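Local structure of xylulose kinase (Bifidobacterium adolescentis ATCC 15703, 3I8B) at residues V461-A466 against P480-T485; T5-V10 against W471-E476; D116-D121 against G126-V131. The protein probably phosphorylates D-xylulose to D-xylulose 5-phosphate at the expense of ATP, as a xylulose kinase of the FGGY family. All blocks are in the same frame, centred on the assembly; numbering follows the deposited sequence.

Interaction 1 of 3, residues V461-A466 against P480-T485; sequences VAIGAA and PAWQLT
Trp482 meets Ile463 and Ala466 with the benzene end of its indole, an example of a single large side chain joining a loop without regular structure to a helix. Its CB points toward the helix, and with CG anti to the carbonyl carbon (chi1 -68°) the ring is carried up to the helix surface. Along the six-membered ring, CE3 is 4.3 Å from Ile463 CG2, a loose apolar touch. CZ3, one atom further on, turns the ring edge to the main chain, with Ile463 O 3.7 Å away and near the ring plane. CH2, at the tip, lies 3.5 Å from Ala466 C, while Ala466 CB comes in the plane of the ring at 3.9 Å from the same CH2. One face is partly covered by Pro480 CB, toward the rim, and NE1 donates to Ala24 O. A leucine in its place would probably leave Ala24 O without this donor and open a gap beside Ala466. Around the contact, the indole also touches Arg467 and Ala470 of helix 460-474 and Thr22 of strand 16-23, whereas Ala466 packs on Val7 of strand 6-12, so the tryptophan lies where the helix meets the sheet.

Interaction 2 of 3, residues T5-V10 against W471-E476; sequences TLVAGV and WVLSGE
Leu473 against Thr5 and Val7 is a small, wholly apolar contact of a helix with a sheet, formed where the last turn of helix 460-474 passes the beginning of strand 6-12. Methyl groups do all the work, and no hydrogen bond joins the two segments. A single branch of the leucine serves both partners: CD2 is 3.6 Å from Thr5 CG2 and 3.9 Å from Val7 CG1. Leu473 and Thr5 reach toward each other tip to tip, while Val7 meets the leucine at a slant. Torsions explain the fit. In Leu473, CG is anti to the backbone N (chi1 178°), and chi2 of 57° extends CD2, the branch anti to CA, toward the strand; in Thr5 it is the methyl that lies anti to its own N, and the hydroxyl sits beside the backbone N, anti to the carbonyl carbon.

Just beyond the leucine the helix end is closed by polar atoms of Trp471, Ser474 and the two residues after it. Ser474 OG donates to Trp471 O at 2.9 Å, and Gly475 N reaches that carbonyl from the same face at 3.2 Å. Ser474 OG in turn accepts from Glu476 N at 3.1 Å in a nearly straight bond (168°), which makes an ST turn, and Gly475, with positive phi, takes the chain out of the helix.

The wider setting is the five-stranded sheet of the actin-like ATPase fold, in which strand 6-12 is central, bonded through its backbone to strands 16-23 and 65-72. Leu473 also touches Ser66, Val7 packs on Ala67 and Thr22, and the adjacent Val472 rests on Leu267, Ala269 and Pro270, so that the end of the helix spans strands 6-12, 65-72 and 267-273.

Interaction 3 of 3, residues D116-D121 against G126-V131; sequences DGEPED and GKQRWV
Glu118 and Arg129 form a two-pronged salt bridge, the guanidinium presenting its NE side to the carboxylate. Arg129 NE donates to Glu118 OE2 at 2.8 Å (158° at the hydrogen), and Arg129 NH2 reaches Glu118 OE1, also at 2.8 Å. The two groups are not coplanar: their planes stand 56° apart. OE2 lies in the plane of the guanidinium, yet its own donor approaches from above the carboxylate; OE1 is met on its syn side, again out of plane. The chain of Glu118 is extended beyond CG (chi2 179°), which carries the carboxylate across to the helix.

Both ends of the pair have further partners. OE1 also accepts from Gln115 N, and OE2 has a long, weak ion pair with Lys132. On the arginine, NH2 gives a second bond to Pro113 O, and NH1 donates to Leu109 O and Ala112 O, so five bonds match its five N-H groups. Beside the bridge, Gln128 CD rests 3.7 Å from Pro119 CD, and Asp121 caps the helix start through Ala124 N.

Paired charges at the surface would probably keep Glu118 ionised, and the guanidinium, held by five hydrogen bonds, is probably fixed in its rotation. Through it the loop 116-121, helix 122-134 and the carbonyls of Leu109 at the end of helix 99-110 and of Ala112 and Pro113 just past it share one charged group.

In the fold
From the N terminus, strand 6-12 opens the chain, and interaction 2, its segments 461 residues apart at their closest ends, closes a loop around most of the protein. Nested within that loop, interaction 3 closes a very short one, tying the loop before helix 122-134 to the helix itself on the far side of the chain, about 43 Å from interaction 2 between centres. Interaction 1 crosses interaction 2: its segments fall before and after 471-476. These two share helix 460-474 and touch through Pro480 CD and Trp471 CB, 3.5 Å apart. Interaction 2 packs the helix on the N-terminal sheet, and interaction 1 lays the following loop along the same helix.

Interaction 1 of 3, residues V461-A466 against P480-T485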
ATOM      1  N   VAL A 461      -0.220   0.541 -11.369  1.00 10.93           N
ATOM      2  CA  VAL A 461      -1.504   0.713 -10.676  1.00 12.97           C
ATOM      3  C   VAL A 461      -2.646   0.852 -11.672  1.00 10.53           C
ATOM      4  O   VAL A 461      -3.677   0.167 -11.560  1.00 11.77           O
ATOM      5  CB  VAL A 461      -1.522   1.936  -9.728  1.00 11.38           C
ATOM      6  CG1 VAL A 461      -2.958   2.195  -9.243  1.00 11.91           C
ATOM      7  CG2 VAL A 461      -0.583   1.712  -8.549  1.00 12.96           C
ATOM      8  N   ALA A 462      -2.461   1.745 -12.640  1.00 10.72           N
ATOM      9  CA  ALA A 462      -3.454   1.966 -13.698  1.00 11.75           C
ATOM     10  C   ALA A 462      -3.686   0.701 -14.514  1.00  8.63           C
ATOM     11  O   ALA A 462      -4.817   0.396 -14.883  1.00  9.98           O
ATOM     12  CB  ALA A 462      -3.023   3.120 -14.609  1.00 10.65           C
ATOM     13  N   ILE A 463      -2.612  -0.037 -14.789  1.00  9.83           N
ATOM     14  CA  ILE A 463      -2.731  -1.301 -15.514  1.00  9.97           C
ATOM     15  C   ILE A 463      -3.497  -2.331 -14.688  1.00 11.11           C
ATOM     16  O   ILE A 463      -4.359  -3.018 -15.209  1.00  8.68           O
ATOM     17  CB  ILE A 463      -1.349  -1.872 -15.919  1.00 11.33           C
ATOM     18  CG1 ILE A 463      -0.674  -0.955 -16.937  1.00 14.42           C
ATOM     19  CG2 ILE A 463      -1.475  -3.284 -16.478  1.00 13.64           C
ATOM     20  CD1 ILE A 463       0.574  -1.540 -17.541  1.00 17.51           C
ATOM     21  N   GLY A 464      -3.171  -2.433 -13.395  1.00 10.82           N
ATOM     22  CA  GLY A 464      -3.884  -3.322 -12.494  1.00  9.96           C
ATOM     23  C   GLY A 464      -5.369  -3.014 -12.395  1.00  9.71           C
ATOM     24  O   GLY A 464      -6.200  -3.923 -12.363  1.00  8.27           O
ATOM     25  N   ALA A 465      -5.715  -1.733 -12.339  1.00 10.21           N
ATOM     26  CA  ALA A 465      -7.123  -1.354 -12.280  1.00 10.26           C
ATOM     27  C   ALA A 465      -7.845  -1.717 -13.582  1.00 11.99           C
ATOM     28  O   ALA A 465      -8.993  -2.177 -13.550  1.00  9.01           O
ATOM     29  CB  ALA A 465      -7.293   0.134 -11.938  1.00  7.42           C
ATOM     30  N   ALA A 466      -7.177  -1.526 -14.720  1.00  9.90           N
ATOM     31  CA  ALA A 466      -7.783  -1.908 -15.991  1.00  9.61           C
ATOM     32  C   ALA A 466      -7.944  -3.415 -16.062  1.00  8.21           C
ATOM     33  O   ALA A 466      -8.931  -3.909 -16.591  1.00 10.31           O
ATOM     34  CB  ALA A 466      -6.941  -1.398 -17.189  1.00  8.47           C
ATOM     35  N   PRO A 480      -7.641 -11.493 -16.729  1.00 19.06           N
ATOM     36  CA  PRO A 480      -7.092 -11.427 -18.084  1.00 19.33           C
ATOM     37  C   PRO A 480      -5.610 -11.783 -18.135  1.00 18.42           C
ATOM     38  O   PRO A 480      -4.810 -11.176 -17.420  1.00 17.48           O
ATOM     39  CB  PRO A 480      -7.285  -9.949 -18.454  1.00 17.80           C
ATOM     40  CG  PRO A 480      -8.488  -9.552 -17.702  1.00 16.85           C
ATOM     41  CD  PRO A 480      -8.428 -10.292 -16.400  1.00 18.13           C
ATOM     42  N   ALA A 481      -5.250 -12.738 -18.986  1.00 17.48           N
ATOM     43  CA  ALA A 481      -3.852 -13.124 -19.165  1.00 17.65           C
ATOM     44  C   ALA A 481      -3.083 -12.160 -20.073  1.00 21.10           C
ATOM     45  O   ALA A 481      -2.723 -12.519 -21.196  1.00 20.68           O
ATOM     46  CB  ALA A 481      -3.771 -14.536 -19.714  1.00 23.62           C
ATOM     47  N   TRP A 482      -2.815 -10.948 -19.584  1.00 19.20           N
ATOM     48  CA  TRP A 482      -2.132  -9.924 -20.379  1.00 16.85           C
ATOM     49  C   TRP A 482      -0.606 -10.126 -20.459  1.00 22.66           C
ATOM     50  O   TRP A 482       0.027 -10.590 -19.509  1.00 22.13           O
ATOM     51  CB  TRP A 482      -2.451  -8.509 -19.851  1.00 15.69           C
ATOM     52  CG  TRP A 482      -3.893  -8.086 -20.051  1.00 14.71           C
ATOM     53  CD1 TRP A 482      -4.833  -8.725 -20.814  1.00 16.67           C
ATOM     54  CD2 TRP A 482      -4.546  -6.923 -19.503  1.00 13.73           C
ATOM     55  NE1 TRP A 482      -6.022  -8.040 -20.772  1.00 14.55           N
ATOM     56  CE2 TRP A 482      -5.874  -6.928 -19.980  1.00 13.35           C
ATOM     57  CE3 TRP A 482      -4.134  -5.878 -18.661  1.00 12.68           C
ATOM     58  CZ2 TRP A 482      -6.798  -5.935 -19.638  1.00 11.65           C
ATOM     59  CZ3 TRP A 482      -5.052  -4.891 -18.319  1.00  9.41           C
ATOM     60  CH2 TRP A 482      -6.364  -4.924 -18.809  1.00 11.36           C
ATOM     61  N   GLN A 483      -0.027  -9.778 -21.605  1.00 23.82           N
ATOM     62  CA  GLN A 483       1.420  -9.807 -21.772  1.00 28.17           C
ATOM     63  C   GLN A 483       2.087  -8.841 -20.809  1.00 26.59           C
ATOM     64  O   GLN A 483       1.651  -7.699 -20.647  1.00 27.85           O
ATOM     65  CB  GLN A 483       1.823  -9.444 -23.206  1.00 31.60           C
ATOM     66  CG  GLN A 483       2.111 -10.638 -24.108  1.00 41.13           C
ATOM     67  CD  GLN A 483       3.419 -11.342 -23.767  1.00 49.94           C
ATOM     68  OE1 GLN A 483       3.473 -12.575 -23.691  1.00 51.87           O
ATOM     69  NE2 GLN A 483       4.477 -10.562 -23.557  1.00 45.91           N
ATOM     70  N   LEU A 484       3.159  -9.308 -20.183  1.00 26.64           N
ATOM     71  CA  LEU A 484       3.967  -8.480 -19.303  1.00 29.57           C
ATOM     72  C   LEU A 484       5.324  -8.226 -19.945  1.00 28.73           C
ATOM     73  O   LEU A 484       5.957  -9.158 -20.446  1.00 33.17           O
ATOM     74  CB  LEU A 484       4.155  -9.197 -17.974  1.00 24.81           C
ATOM     75  CG  LEU A 484       2.829  -9.636 -17.360  1.00 29.25           C
ATOM     76  CD1 LEU A 484       3.019 -10.830 -16.449  1.00 25.83           C
ATOM     77  CD2 LEU A 484       2.155  -8.465 -16.638  1.00 22.28           C
ATOM     78  N   THR A 485       5.768  -6.974 -19.938  1.00 25.75           N
ATOM     79  CA  THR A 485       7.092  -6.647 -20.456  1.00 25.59           C
ATOM     80  C   THR A 485       8.150  -6.705 -19.344  1.00 28.84           C
ATOM     81  O   THR A 485       7.994  -6.095 -18.282  1.00 23.22           O
ATOM     82  CB  THR A 485       7.112  -5.272 -21.159  1.00 30.54           C
ATOM     83  OG1 THR A 485       6.172  -5.277 -22.239  1.00 34.01           O
ATOM     84  CG2 THR A 485       8.494  -4.973 -21.725  1.00 31.46           C
TER

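Interaction 2 of 3, residues T5-V10 against W471-E476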
ATOM      1  N   THR A   5     -13.656  -3.680 -27.535  1.00 12.64           N
ATOM      2  CA  THR A   5     -14.021  -3.537 -26.127  1.00 14.99           C
ATOM      3  C   THR A   5     -12.889  -2.901 -25.318  1.00  9.61           C
ATOM      4  O   THR A   5     -11.764  -3.385 -25.318  1.00  8.81           O
ATOM      5  CB  THR A   5     -14.396  -4.888 -25.527  1.00 12.82           C
ATOM      6  OG1 THR A   5     -15.339  -5.522 -26.393  1.00 10.72           O
ATOM      7  CG2 THR A   5     -15.044  -4.716 -24.123  1.00 11.67           C
ATOM      8  N   LEU A   6     -13.210  -1.802 -24.646  1.00  9.43           N
ATOM      9  CA  LEU A   6     -12.236  -1.031 -23.899  1.00 10.11           C
ATOM     10  C   LEU A   6     -12.631  -1.018 -22.425  1.00 12.78           C
ATOM     11  O   LEU A   6     -13.817  -1.056 -22.098  1.00  9.93           O
ATOM     12  CB  LEU A   6     -12.212   0.409 -24.417  1.00 10.20           C
ATOM     13  CG  LEU A   6     -11.716   0.661 -25.848  1.00 13.80           C
ATOM     14  CD1 LEU A   6     -11.777   2.159 -26.174  1.00 11.81           C
ATOM     15  CD2 LEU A   6     -10.288   0.128 -26.020  1.00 14.06           C
ATOM     16  N   VAL A   7     -11.632  -0.975 -21.552  1.00 11.11           N
ATOM     17  CA  VAL A   7     -11.839  -0.688 -20.139  1.00 12.63           C
ATOM     18  C   VAL A   7     -10.960   0.507 -19.768  1.00 14.01           C
ATOM     19  O   VAL A   7     -10.147   0.988 -20.581  1.00 12.68           O
ATOM     20  CB  VAL A   7     -11.499  -1.894 -19.208  1.00  9.80           C
ATOM     21  CG1 VAL A   7     -12.434  -3.074 -19.468  1.00 11.74           C
ATOM     22  CG2 VAL A   7     -10.059  -2.307 -19.374  1.00 11.46           C
ATOM     23  N   ALA A   8     -11.120   0.990 -18.542  1.00  9.99           N
ATOM     24  CA  ALA A   8     -10.315   2.112 -18.083  1.00 10.01           C
ATOM     25  C   ALA A   8      -9.817   1.812 -16.686  1.00  9.33           C
ATOM     26  O   ALA A   8     -10.589   1.413 -15.812  1.00  8.87           O
ATOM     27  CB  ALA A   8     -11.122   3.390 -18.102  1.00  9.44           C
ATOM     28  N   GLY A   9      -8.514   1.968 -16.496  1.00  8.61           N
ATOM     29  CA  GLY A   9      -7.909   1.838 -15.186  1.00  8.92           C
ATOM     30  C   GLY A   9      -7.594   3.239 -14.715  1.00  9.49           C
ATOM     31  O   GLY A   9      -6.910   4.008 -15.409  1.00  8.72           O
ATOM     32  N   VAL A  10      -8.129   3.588 -13.552  1.00  9.57           N
ATOM     33  CA  VAL A  10      -7.858   4.881 -12.946  1.00  9.35           C
ATOM     34  C   VAL A  10      -6.909   4.677 -11.779  1.00 12.33           C
ATOM     35  O   VAL A  10      -7.092   3.758 -10.963  1.00  9.58           O
ATOM     36  CB  VAL A  10      -9.147   5.578 -12.454  1.00  8.83           C
ATOM     37  CG1 VAL A  10      -8.825   6.946 -11.893  1.00  8.09           C
ATOM     38  CG2 VAL A  10     -10.160   5.698 -13.588  1.00  9.87           C
ATOM     39  N   TRP A 471     -11.338  -8.088 -15.984  1.00 10.76           N
ATOM     40  CA  TRP A 471     -11.678  -9.328 -15.287  1.00 10.34           C
ATOM     41  C   TRP A 471     -13.177  -9.401 -14.962  1.00 12.50           C
ATOM     42  O   TRP A 471     -13.847 -10.391 -15.289  1.00 12.34           O
ATOM     43  CB  TRP A 471     -10.841  -9.425 -14.006  1.00 10.82           C
ATOM     44  CG  TRP A 471     -10.912 -10.743 -13.255  1.00 12.69           C
ATOM     45  CD1 TRP A 471     -11.509 -11.910 -13.659  1.00 14.73           C
ATOM     46  CD2 TRP A 471     -10.303 -11.023 -11.987  1.00 13.58           C
ATOM     47  NE1 TRP A 471     -11.326 -12.894 -12.702  1.00 14.96           N
ATOM     48  CE2 TRP A 471     -10.584 -12.368 -11.670  1.00 18.20           C
ATOM     49  CE3 TRP A 471      -9.550 -10.260 -11.090  1.00 17.13           C
ATOM     50  CZ2 TRP A 471     -10.135 -12.965 -10.483  1.00 19.59           C
ATOM     51  CZ3 TRP A 471      -9.114 -10.845  -9.912  1.00 15.02           C
ATOM     52  CH2 TRP A 471      -9.406 -12.188  -9.620  1.00 15.96           C
ATOM     53  N   VAL A 472     -13.700  -8.356 -14.328  1.00 10.58           N
ATOM     54  CA  VAL A 472     -15.121  -8.288 -13.980  1.00 10.07           C
ATOM     55  C   VAL A 472     -15.989  -8.334 -15.250  1.00 11.05           C
ATOM     56  O   VAL A 472     -16.955  -9.096 -15.339  1.00 13.30           O
ATOM     57  CB  VAL A 472     -15.456  -7.002 -13.167  1.00  9.85           C
ATOM     58  CG1 VAL A 472     -16.952  -6.902 -12.934  1.00 10.97           C
ATOM     59  CG2 VAL A 472     -14.695  -7.000 -11.832  1.00 12.13           C
ATOM     60  N   LEU A 473     -15.631  -7.521 -16.234  1.00 11.18           N
ATOM     61  CA  LEU A 473     -16.368  -7.478 -17.488  1.00 12.87           C
ATOM     62  C   LEU A 473     -16.438  -8.843 -18.177  1.00 12.70           C
ATOM     63  O   LEU A 473     -17.454  -9.176 -18.783  1.00 11.38           O
ATOM     64  CB  LEU A 473     -15.747  -6.437 -18.423  1.00 10.45           C
ATOM     65  CG  LEU A 473     -16.324  -6.249 -19.829  1.00 14.55           C
ATOM     66  CD1 LEU A 473     -17.830  -5.909 -19.814  1.00 12.55           C
ATOM     67  CD2 LEU A 473     -15.540  -5.176 -20.561  1.00 11.87           C
ATOM     68  N   SER A 474     -15.367  -9.629 -18.090  1.00 10.55           N
ATOM     69  CA  SER A 474     -15.289 -10.904 -18.819  1.00 12.84           C
ATOM     70  C   SER A 474     -16.115 -12.011 -18.167  1.00 16.81           C
ATOM     71  O   SER A 474     -16.581 -12.946 -18.847  1.00 12.27           O
ATOM     72  CB  SER A 474     -13.846 -11.385 -18.897  1.00 15.18           C
ATOM     73  OG  SER A 474     -13.486 -12.020 -17.681  1.00 16.26           O
ATOM     74  N   GLY A 475     -16.258 -11.916 -16.845  1.00 12.13           N
ATOM     75  CA  GLY A 475     -17.023 -12.879 -16.070  1.00 13.76           C
ATOM     76  C   GLY A 475     -16.315 -14.210 -15.912  1.00 12.90           C
ATOM     77  O   GLY A 475     -16.866 -15.164 -15.379  1.00 15.34           O
ATOM     78  N   GLU A 476     -15.079 -14.277 -16.376  1.00 15.95           N
ATOM     79  CA  GLU A 476     -14.297 -15.491 -16.229  1.00 17.01           C
ATOM     80  C   GLU A 476     -13.655 -15.611 -14.843  1.00 21.61           C
ATOM     81  O   GLU A 476     -13.495 -14.620 -14.117  1.00 16.13           O
ATOM     82  CB  GLU A 476     -13.261 -15.577 -17.354  1.00 19.32           C
ATOM     83  CG  GLU A 476     -13.917 -15.899 -18.688  1.00 22.35           C
ATOM     84  CD  GLU A 476     -13.079 -15.506 -19.900  1.00 33.95           C
ATOM     85  OE1 GLU A 476     -11.996 -14.898 -19.735  1.00 32.16           O
ATOM     86  OE2 GLU A 476     -13.523 -15.812 -21.031  1.00 35.85           O
TER

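Interaction 3 of 3, residues D116-D121 against G126-V131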
ATOM      1  N   ASP A 116      -3.457 -16.256  28.909  1.00 45.30           N
ATOM      2  CA  ASP A 116      -2.729 -17.425  28.441  1.00 47.98           C
ATOM      3  C   ASP A 116      -1.925 -17.161  27.167  1.00 44.67           C
ATOM      4  O   ASP A 116      -2.478 -17.144  26.065  1.00 42.33           O
ATOM      5  CB  ASP A 116      -3.745 -18.538  28.192  1.00 51.80           C
ATOM      6  CG  ASP A 116      -5.095 -17.992  27.723  1.00 59.15           C
ATOM      7  OD1 ASP A 116      -5.201 -17.570  26.545  1.00 55.08           O
ATOM      8  OD2 ASP A 116      -6.047 -17.977  28.540  1.00 59.47           O
ATOM      9  N   GLY A 117      -0.623 -16.939  27.323  1.00 42.76           N
ATOM     10  CA  GLY A 117       0.259 -16.812  26.174  1.00 43.34           C
ATOM     11  C   GLY A 117       0.578 -15.393  25.731  1.00 40.89           C
ATOM     12  O   GLY A 117       1.627 -15.148  25.126  1.00 41.71           O
ATOM     13  N   GLU A 118      -0.321 -14.455  26.017  1.00 34.40           N
ATOM     14  CA  GLU A 118      -0.099 -13.059  25.656  1.00 31.18           C
ATOM     15  C   GLU A 118       1.106 -12.485  26.399  1.00 27.96           C
ATOM     16  O   GLU A 118       1.399 -12.903  27.520  1.00 30.15           O
ATOM     17  CB  GLU A 118      -1.350 -12.229  25.944  1.00 29.80           C
ATOM     18  CG  GLU A 118      -2.488 -12.477  24.960  1.00 28.20           C
ATOM     19  CD  GLU A 118      -3.720 -11.659  25.279  1.00 29.02           C
ATOM     20  OE1 GLU A 118      -4.041 -11.512  26.483  1.00 22.65           O
ATOM     21  OE2 GLU A 118      -4.373 -11.169  24.327  1.00 23.92           O
ATOM     22  N   PRO A 119       1.819 -11.538  25.763  1.00 26.52           N
ATOM     23  CA  PRO A 119       2.960 -10.825  26.357  1.00 25.05           C
ATOM     24  C   PRO A 119       2.561 -10.107  27.644  1.00 25.72           C
ATOM     25  O   PRO A 119       1.417  -9.665  27.771  1.00 23.47           O
ATOM     26  CB  PRO A 119       3.314  -9.774  25.302  1.00 24.43           C
ATOM     27  CG  PRO A 119       2.726 -10.269  24.027  1.00 27.37           C
ATOM     28  CD  PRO A 119       1.537 -11.106  24.383  1.00 27.53           C
ATOM     29  N   GLU A 120       3.500  -9.982  28.579  1.00 29.51           N
ATOM     30  CA  GLU A 120       3.241  -9.254  29.816  1.00 26.15           C
ATOM     31  C   GLU A 120       3.297  -7.747  29.595  1.00 24.33           C
ATOM     32  O   GLU A 120       2.549  -6.991  30.212  1.00 26.54           O
ATOM     33  CB  GLU A 120       4.227  -9.668  30.921  1.00 31.46           C
ATOM     34  CG  GLU A 120       3.719 -10.793  31.797  1.00 31.28           C
ATOM     35  CD  GLU A 120       2.318 -10.510  32.321  1.00 37.94           C
ATOM     36  OE1 GLU A 120       1.999  -9.321  32.565  1.00 38.35           O
ATOM     37  OE2 GLU A 120       1.537 -11.474  32.484  1.00 42.60           O
ATOM     38  N   ASP A 121       4.200  -7.313  28.725  1.00 23.32           N
ATOM     39  CA  ASP A 121       4.286  -5.902  28.374  1.00 21.13           C
ATOM     40  C   ASP A 121       3.005  -5.461  27.653  1.00 21.95           C
ATOM     41  O   ASP A 121       2.618  -6.059  26.644  1.00 21.61           O
ATOM     42  CB  ASP A 121       5.509  -5.651  27.496  1.00 20.16           C
ATOM     43  CG  ASP A 121       5.599  -4.213  27.026  1.00 26.64           C
ATOM     44  OD1 ASP A 121       5.372  -3.303  27.850  1.00 30.26           O
ATOM     45  OD2 ASP A 121       5.903  -3.988  25.837  1.00 29.29           O
ATOM     46  N   GLY A 126      -0.720  -5.116  23.164  1.00 17.74           N
ATOM     47  CA  GLY A 126      -1.649  -4.345  22.368  1.00 15.27           C
ATOM     48  C   GLY A 126      -1.347  -4.535  20.893  1.00 15.65           C
ATOM     49  O   GLY A 126      -2.257  -4.723  20.099  1.00 13.19           O
ATOM     50  N   LYS A 127      -0.068  -4.491  20.532  1.00 14.65           N
ATOM     51  CA  LYS A 127       0.320  -4.719  19.147  1.00 17.93           C
ATOM     52  C   LYS A 127      -0.188  -6.073  18.675  1.00 15.56           C
ATOM     53  O   LYS A 127      -0.779  -6.173  17.613  1.00 15.45           O
ATOM     54  CB  LYS A 127       1.836  -4.615  18.955  1.00 16.09           C
ATOM     55  CG  LYS A 127       2.383  -3.204  19.085  1.00 18.51           C
ATOM     56  CD  LYS A 127       3.893  -3.173  18.833  1.00 21.37           C
ATOM     57  CE  LYS A 127       4.428  -1.748  18.905  1.00 24.71           C
ATOM     58  NZ  LYS A 127       5.850  -1.717  19.355  1.00 34.14           N
ATOM     59  N   GLN A 128       0.020  -7.108  19.480  1.00 14.85           N
ATOM     60  CA  GLN A 128      -0.393  -8.457  19.115  1.00 14.69           C
ATOM     61  C   GLN A 128      -1.904  -8.582  18.954  1.00 17.20           C
ATOM     62  O   GLN A 128      -2.389  -9.296  18.066  1.00 15.34           O
ATOM     63  CB  GLN A 128       0.107  -9.456  20.162  1.00 18.94           C
ATOM     64  CG  GLN A 128      -0.588 -10.801  20.125  1.00 20.55           C
ATOM     65  CD  GLN A 128       0.061 -11.802  21.057  1.00 23.62           C
ATOM     66  OE1 GLN A 128       1.291 -11.904  21.114  1.00 27.02           O
ATOM     67  NE2 GLN A 128      -0.757 -12.541  21.799  1.00 24.29           N
ATOM     68  N   ARG A 129      -2.651  -7.900  19.817  1.00 14.87           N
ATOM     69  CA  ARG A 129      -4.113  -7.940  19.753  1.00 14.05           C
ATOM     70  C   ARG A 129      -4.656  -7.235  18.501  1.00 12.98           C
ATOM     71  O   ARG A 129      -5.683  -7.647  17.938  1.00 16.60           O
ATOM     72  CB  ARG A 129      -4.723  -7.343  21.023  1.00 16.64           C
ATOM     73  CG  ARG A 129      -4.703  -8.299  22.226  1.00 16.60           C
ATOM     74  CD  ARG A 129      -4.989  -7.551  23.547  1.00 18.41           C
ATOM     75  NE  ARG A 129      -5.040  -8.471  24.684  1.00 17.24           N
ATOM     76  CZ  ARG A 129      -5.084  -8.096  25.959  1.00 20.71           C
ATOM     77  NH1 ARG A 129      -5.088  -6.808  26.278  1.00 13.90           N
ATOM     78  NH2 ARG A 129      -5.129  -9.016  26.917  1.00 21.14           N
ATOM     79  N   TRP A 130      -3.976  -6.175  18.073  1.00 10.33           N
ATOM     80  CA  TRP A 130      -4.342  -5.490  16.831  1.00 11.38           C
ATOM     81  C   TRP A 130      -4.090  -6.382  15.622  1.00 12.14           C
ATOM     82  O   TRP A 130      -4.948  -6.521  14.741  1.00 12.68           O
ATOM     83  CB  TRP A 130      -3.592  -4.155  16.680  1.00  9.46           C
ATOM     84  CG  TRP A 130      -4.249  -3.041  17.421  1.00 11.01           C
ATOM     85  CD1 TRP A 130      -3.835  -2.471  18.607  1.00 12.51           C
ATOM     86  CD2 TRP A 130      -5.456  -2.365  17.049  1.00  8.30           C
ATOM     87  NE1 TRP A 130      -4.719  -1.481  18.981  1.00 12.47           N
ATOM     88  CE2 TRP A 130      -5.722  -1.402  18.046  1.00 11.43           C
ATOM     89  CE3 TRP A 130      -6.334  -2.476  15.964  1.00  9.58           C
ATOM     90  CZ2 TRP A 130      -6.831  -0.557  17.991  1.00 10.49           C
ATOM     91  CZ3 TRP A 130      -7.443  -1.639  15.913  1.00 10.89           C
ATOM     92  CH2 TRP A 130      -7.680  -0.693  16.921  1.00 12.51           C
ATOM     93  N   VAL A 131      -2.908  -6.981  15.574  1.00 11.70           N
ATOM     94  CA  VAL A 131      -2.565  -7.882  14.480  1.00 12.88           C
ATOM     95  C   VAL A 131      -3.595  -9.024  14.343  1.00 14.99           C
ATOM     96  O   VAL A 131      -4.102  -9.291  13.241  1.00 12.34           O
ATOM     97  CB  VAL A 131      -1.117  -8.401  14.636  1.00 13.35           C
ATOM     98  CG1 VAL A 131      -0.799  -9.530  13.636  1.00 12.65           C
ATOM     99  CG2 VAL A 131      -0.149  -7.247  14.459  1.00 14.58           C
TER